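Local coordinates for putative flagellar hook-associated protein (Vibrio parahaemolyticus, PDB 3PWX) that probably serves as a structural subunit of the bacterial flagellum, a flagellin-family protein thought to belong to the hook-filament junction, at residues A[35-40]-A[199-204]; A[123-128]-A[137-142]. All coordinates share one frame; numbering follows the deposited sequence.

Interaction 1: A[35-40]-A[199-204]; sequences TTLSSQ and GRHNNL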
loop_
_atom_site.group_PDB
_atom_site.type_symbol
_atom_site.label_atom_id
_atom_site.label_comp_id
_atom_site.label_asym_id
_atom_site.label_seq_id
_atom_site.Cartn_x
_atom_site.Cartn_y
_atom_site.Cartn_z
ATOM N N THR A 35 -10.789 -6.320 9.635
ATOM C CA THR A 35 -12.208 -6.529 9.803
ATOM C C THR A 35 -12.938 -6.414 8.500
ATOM O O THR A 35 -13.864 -7.134 8.252
ATOM C CB THR A 35 -12.804 -5.497 10.734
ATOM O OG1 THR A 35 -12.363 -5.814 12.057
ATOM C CG2 THR A 35 -14.367 -5.565 10.661
ATOM N N THR A 36 -12.502 -5.486 7.685
ATOM C CA THR A 36 -13.113 -5.169 6.416
ATOM C C THR A 36 -12.699 -6.248 5.462
ATOM O O THR A 36 -13.478 -6.650 4.601
ATOM C CB THR A 36 -12.485 -3.869 5.979
ATOM O OG1 THR A 36 -12.920 -2.868 6.897
ATOM C CG2 THR A 36 -12.877 -3.486 4.581
ATOM N N LEU A 37 -11.487 -6.769 5.624
ATOM C CA LEU A 37 -11.038 -7.767 4.700
ATOM C C LEU A 37 -11.792 -9.027 4.967
ATOM O O LEU A 37 -12.253 -9.627 4.004
ATOM C CB LEU A 37 -9.531 -7.993 4.765
ATOM C CG LEU A 37 -8.583 -6.915 4.260
ATOM C CD1 LEU A 37 -7.148 -7.399 4.487
ATOM C CD2 LEU A 37 -8.836 -6.622 2.803
ATOM N N SER A 38 -11.971 -9.435 6.230
ATOM C CA SER A 38 -12.695 -10.678 6.560
ATOM C C SER A 38 -14.086 -10.562 6.001
ATOM O O SER A 38 -14.631 -11.510 5.438
ATOM C CB SER A 38 -12.893 -10.862 8.037
ATOM O OG SER A 38 -11.675 -10.965 8.658
ATOM N N SER A 39 -14.676 -9.382 6.184
ATOM C CA SER A 39 -15.988 -9.132 5.604
ATOM C C SER A 39 -16.120 -9.420 4.091
ATOM O O SER A 39 -17.130 -9.986 3.667
ATOM C CB SER A 39 -16.487 -7.746 5.976
ATOM O OG SER A 39 -17.847 -7.665 5.574
ATOM N N GLN A 40 -15.127 -9.049 3.281
ATOM C CA GLN A 40 -15.115 -9.414 1.844
ATOM C C GLN A 40 -14.966 -10.912 1.573
ATOM O O GLN A 40 -15.475 -11.420 0.577
ATOM C CB GLN A 40 -13.965 -8.749 1.141
ATOM C CG GLN A 40 -14.134 -7.263 0.979
ATOM C CD GLN A 40 -12.840 -6.556 0.611
ATOM O OE1 GLN A 40 -12.540 -5.487 1.149
ATOM N NE2 GLN A 40 -12.047 -7.156 -0.281
ATOM N N GLY A 199 -2.983 -13.282 1.954
ATOM C CA GLY A 199 -1.677 -12.646 1.909
ATOM C C GLY A 199 -1.722 -11.236 2.498
ATOM O O GLY A 199 -0.790 -10.822 3.207
ATOM N N ARG A 200 -2.780 -10.470 2.221
ATOM C CA ARG A 200 -2.941 -9.177 2.908
ATOM C C ARG A 200 -2.969 -9.305 4.431
ATOM O O ARG A 200 -2.149 -8.715 5.127
ATOM C CB ARG A 200 -4.132 -8.405 2.376
ATOM C CG ARG A 200 -3.760 -7.698 1.043
ATOM C CD ARG A 200 -5.004 -7.003 0.469
ATOM N NE ARG A 200 -4.882 -6.752 -0.954
ATOM C CZ ARG A 200 -5.882 -6.283 -1.689
ATOM N NH1 ARG A 200 -7.068 -6.024 -1.126
ATOM N NH2 ARG A 200 -5.704 -6.073 -2.995
ATOM N N HIS A 201 -3.866 -10.146 4.940
ATOM C CA HIS A 201 -3.837 -10.512 6.388
ATOM C C HIS A 201 -2.464 -10.781 6.991
ATOM O O HIS A 201 -2.184 -10.292 8.076
ATOM C CB HIS A 201 -4.687 -11.742 6.658
ATOM C CG HIS A 201 -6.143 -11.444 6.772
ATOM N ND1 HIS A 201 -6.642 -10.476 7.621
ATOM C CD2 HIS A 201 -7.222 -12.027 6.184
ATOM C CE1 HIS A 201 -7.961 -10.451 7.526
ATOM N NE2 HIS A 201 -8.336 -11.395 6.675
ATOM N N ASN A 202 -1.661 -11.611 6.321
ATOM C CA ASN A 202 -0.311 -11.891 6.781
ATOM C C ASN A 202 0.633 -10.686 6.811
ATOM O O ASN A 202 1.407 -10.500 7.744
ATOM C CB ASN A 202 0.276 -13.066 5.992
ATOM C CG ASN A 202 -0.483 -14.357 6.270
ATOM O OD1 ASN A 202 -1.137 -14.477 7.317
ATOM N ND2 ASN A 202 -0.436 -15.307 5.336
ATOM N N ASN A 203 0.563 -9.860 5.789
ATOM C CA ASN A 203 1.434 -8.750 5.727
ATOM C C ASN A 203 1.036 -7.716 6.803
ATOM O O ASN A 203 1.925 -7.161 7.521
ATOM C CB ASN A 203 1.477 -8.248 4.293
ATOM C CG ASN A 203 2.529 -8.981 3.466
ATOM O OD1 ASN A 203 3.602 -9.370 3.992
ATOM N ND2 ASN A 203 2.285 -9.124 2.187
ATOM N N LEU A 204 -0.274 -7.534 7.006
ATOM C CA LEU A 204 -0.745 -6.720 8.110
ATOM C C LEU A 204 -0.143 -7.232 9.428
ATOM O O LEU A 204 0.469 -6.479 10.232
ATOM C CB LEU A 204 -2.257 -6.700 8.186
ATOM C CG LEU A 204 -2.940 -5.976 7.037
ATOM C CD1 LEU A 204 -4.419 -6.124 7.155
ATOM C CD2 LEU A 204 -2.549 -4.479 7.046
#
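L37 lies over one face of the H201 imidazole, its CD1 projecting above the ring while its CB comes within 4.0 Å of H201 CE1. The two residues face each other across an antiparallel pair of long helices, 7-61 and 172-223, the N- and C-terminal helices that run side by side in flagellin-family proteins; the first is predicted to form coiled coil here. The short segments 35-40 and 199-204 run at 165° to one another with their axes 10.7 Å apart, a wide spacing for which L37 supplies most of the bridging bulk from its helix. With CG opposite the carbonyl carbon (chi1 -70°) and the chain extended beyond it, the leucine reaches straight across the gap. Its CD1 fits between two residues one helical turn apart, packing 3.8 Å from R200 CB and meeting L204 CD1 tip to tip. CD2 sits at the edge of the R200 guanidinium, near its plane, the two side chains crossing at about a right angle. No hydrogen bond joins the two segments, so apolar packing carries this part of the interface, and the polar ends are held by other residues. R200 makes a salt bridge with E196 on its own helix and packs against M136 and D137 of strand 134-137. L204 also packs on I30 and L33, continuing the apolar seam along helix 7-61. H201 NE2 pairs with E41, which probably favours a protonated or strongly polarised ring, and S38 OG is bonded to the carbonyl of K34. That hydroxyl comes to the imidazole at its edge, near the ring plane, with S38 OG 3.9 Å from H201 NE2.

Interaction 2: A[123-128]-A[137-142]; sequences SDVRVV and DSNMTA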
loop_
_atom_site.group_PDB
_atom_site.type_symbol
_atom_site.label_atom_id
_atom_site.label_comp_id
_atom_site.label_asym_id
_atom_site.label_seq_id
_atom_site.Cartn_x
_atom_site.Cartn_y
_atom_site.Cartn_z
ATOM N N SER A 123 -12.748 -0.510 -11.166
ATOM C CA SER A 123 -11.792 -1.422 -10.549
ATOM C C SER A 123 -10.650 -0.729 -9.775
ATOM O O SER A 123 -9.512 -1.273 -9.601
ATOM C CB SER A 123 -11.309 -2.420 -11.583
ATOM O OG SER A 123 -10.410 -1.754 -12.420
ATOM N N ASP A 124 -10.967 0.478 -9.296
ATOM C CA ASP A 124 -10.078 1.279 -8.505
ATOM C C ASP A 124 -9.770 0.661 -7.153
ATOM O O ASP A 124 -10.640 0.040 -6.512
ATOM C CB ASP A 124 -10.741 2.630 -8.266
ATOM C CG ASP A 124 -10.641 3.546 -9.465
ATOM O OD1 ASP A 124 -10.260 3.038 -10.546
ATOM O OD2 ASP A 124 -10.965 4.754 -9.323
ATOM N N VAL A 125 -8.576 0.903 -6.654
ATOM C CA VAL A 125 -8.240 0.393 -5.338
ATOM C C VAL A 125 -8.369 1.525 -4.355
ATOM O O VAL A 125 -8.113 2.638 -4.707
ATOM C CB VAL A 125 -6.771 -0.216 -5.289
ATOM C CG1 VAL A 125 -6.728 -1.444 -6.234
ATOM C CG2 VAL A 125 -5.778 0.794 -5.718
ATOM N N ARG A 126 -8.871 1.248 -3.171
ATOM C CA ARG A 126 -8.694 2.122 -2.044
ATOM C C ARG A 126 -7.546 1.557 -1.223
ATOM O O ARG A 126 -7.241 0.302 -1.247
ATOM C CB ARG A 126 -9.927 2.107 -1.145
ATOM C CG ARG A 126 -11.101 2.962 -1.600
ATOM C CD ARG A 126 -12.142 2.147 -2.307
ATOM N NE ARG A 126 -13.367 1.923 -1.547
ATOM C CZ ARG A 126 -13.855 0.713 -1.287
ATOM N NH1 ARG A 126 -15.014 0.550 -0.633
ATOM N NH2 ARG A 126 -13.191 -0.350 -1.706
ATOM N N VAL A 127 -6.937 2.464 -0.477
ATOM C CA VAL A 127 -5.799 2.178 0.386
ATOM C C VAL A 127 -6.072 2.657 1.810
ATOM O O VAL A 127 -6.840 3.626 2.064
ATOM C CB VAL A 127 -4.515 2.910 -0.094
ATOM C CG1 VAL A 127 -4.252 2.628 -1.576
ATOM C CG2 VAL A 127 -4.609 4.383 0.171
ATOM N N VAL A 128 -5.358 2.013 2.715
ATOM C CA VAL A 128 -5.300 2.349 4.120
ATOM C C VAL A 128 -3.840 2.403 4.529
ATOM O O VAL A 128 -3.018 1.487 4.175
ATOM C CB VAL A 128 -6.056 1.231 4.910
ATOM C CG1 VAL A 128 -5.557 1.058 6.343
ATOM C CG2 VAL A 128 -7.511 1.557 4.900
ATOM N N ASP A 137 -3.576 -2.079 0.198
ATOM C CA ASP A 137 -4.826 -2.020 -0.580
ATOM C C ASP A 137 -5.895 -2.760 0.178
ATOM O O ASP A 137 -5.642 -3.807 0.726
ATOM C CB ASP A 137 -4.639 -2.592 -1.993
ATOM C CG ASP A 137 -3.582 -1.802 -2.827
ATOM O OD1 ASP A 137 -3.257 -0.593 -2.526
ATOM O OD2 ASP A 137 -3.079 -2.398 -3.817
ATOM N N SER A 138 -7.101 -2.227 0.219
ATOM C CA SER A 138 -8.135 -2.694 1.139
ATOM C C SER A 138 -9.388 -3.141 0.449
ATOM O O SER A 138 -10.306 -3.692 1.113
ATOM C CB SER A 138 -8.449 -1.566 2.141
ATOM O OG SER A 138 -9.014 -0.445 1.468
ATOM N N ASN A 139 -9.469 -2.998 -0.871
ATOM C CA ASN A 139 -10.652 -3.548 -1.544
ATOM C C ASN A 139 -10.446 -4.646 -2.598
ATOM O O ASN A 139 -9.329 -4.819 -3.085
ATOM C CB ASN A 139 -11.497 -2.426 -2.115
ATOM C CG ASN A 139 -10.820 -1.686 -3.258
ATOM O OD1 ASN A 139 -9.608 -1.371 -3.241
ATOM N ND2 ASN A 139 -11.625 -1.376 -4.274
HETATM N N MSE A 140 -11.503 -5.419 -2.895
HETATM C CA MSE A 140 -11.523 -6.248 -4.109
HETATM C C MSE A 140 -12.606 -5.659 -5.012
HETATM O O MSE A 140 -13.443 -4.910 -4.539
HETATM C CB MSE A 140 -11.802 -7.727 -3.830
HETATM C CG MSE A 140 -10.721 -8.493 -3.086
HETATM SE SE MSE A 140 -8.925 -8.392 -3.905
HETATM C CE MSE A 140 -9.298 -9.284 -5.605
ATOM N N THR A 141 -12.534 -5.916 -6.312
ATOM C CA THR A 141 -13.594 -5.444 -7.176
ATOM C C THR A 141 -14.334 -6.512 -7.970
ATOM O O THR A 141 -13.722 -7.414 -8.532
ATOM C CB THR A 141 -13.186 -4.278 -8.116
ATOM O OG1 THR A 141 -12.392 -4.763 -9.211
ATOM C CG2 THR A 141 -12.520 -3.220 -7.313
ATOM N N ALA A 142 -15.646 -6.341 -8.047
ATOM C CA ALA A 142 -16.469 -7.196 -8.923
ATOM C C ALA A 142 -15.922 -7.066 -10.339
ATOM O O ALA A 142 -15.803 -8.020 -11.066
ATOM C CB ALA A 142 -17.908 -6.777 -8.862
#
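N139 turns its side-chain amide against the backbone of 124-126 and holds it by both ends. ND2 donates an almost perfectly straight bond (179°) to D124 O at 2.8 Å, lying in the planes of both groups, while OD1 accepts R126 N at 2.7 Å from well above its carbonyl plane. A chi1 of 67°, which tucks CG between the backbone N and carbonyl carbon, brings the amide to this spot. One step along, R126 O receives S138 N at 2.9 Å and a weaker bond from S138 OG; D137 CA adds a CH contact at 3.4 Å. This backbone-lined part is the tight one.

The outer rim and the S123 end are looser. V125 and V127 are exposed, and V127 CG1 merely brushes D137 OD1. Around S123 the contact thins to van der Waals touches on T141, whose hydroxyl is committed to capping the backbone N of E144. The N139 side-chain amide, rather than backbone pairing, bonds D124 and R126 beyond the last bridge, V127 with D137, an antiparallel non-hydrogen-bonded pair at the base of the 127-131/134-137 beta hairpin.

Overall arrangement
From the N terminus, helix 7-61 presents 35-40, which waits 158 residues for its partner 199-204 on helix 172-223; interaction 1 therefore closes a very long loop holding helix 71-89, the small beta elements and the helices 142-145 and 154-166. Interaction 2 falls wholly within that loop and closes a much shorter one, the hairpin between 123-128 and 137-142. The two do not cross, but their centres lie 12 Å apart and they touch: R200 NH1 probably donates to N139 O, 3.2 Å away. The hairpin base thus rests on the paired terminal helices, tying the beta-containing insertion to the helical rod.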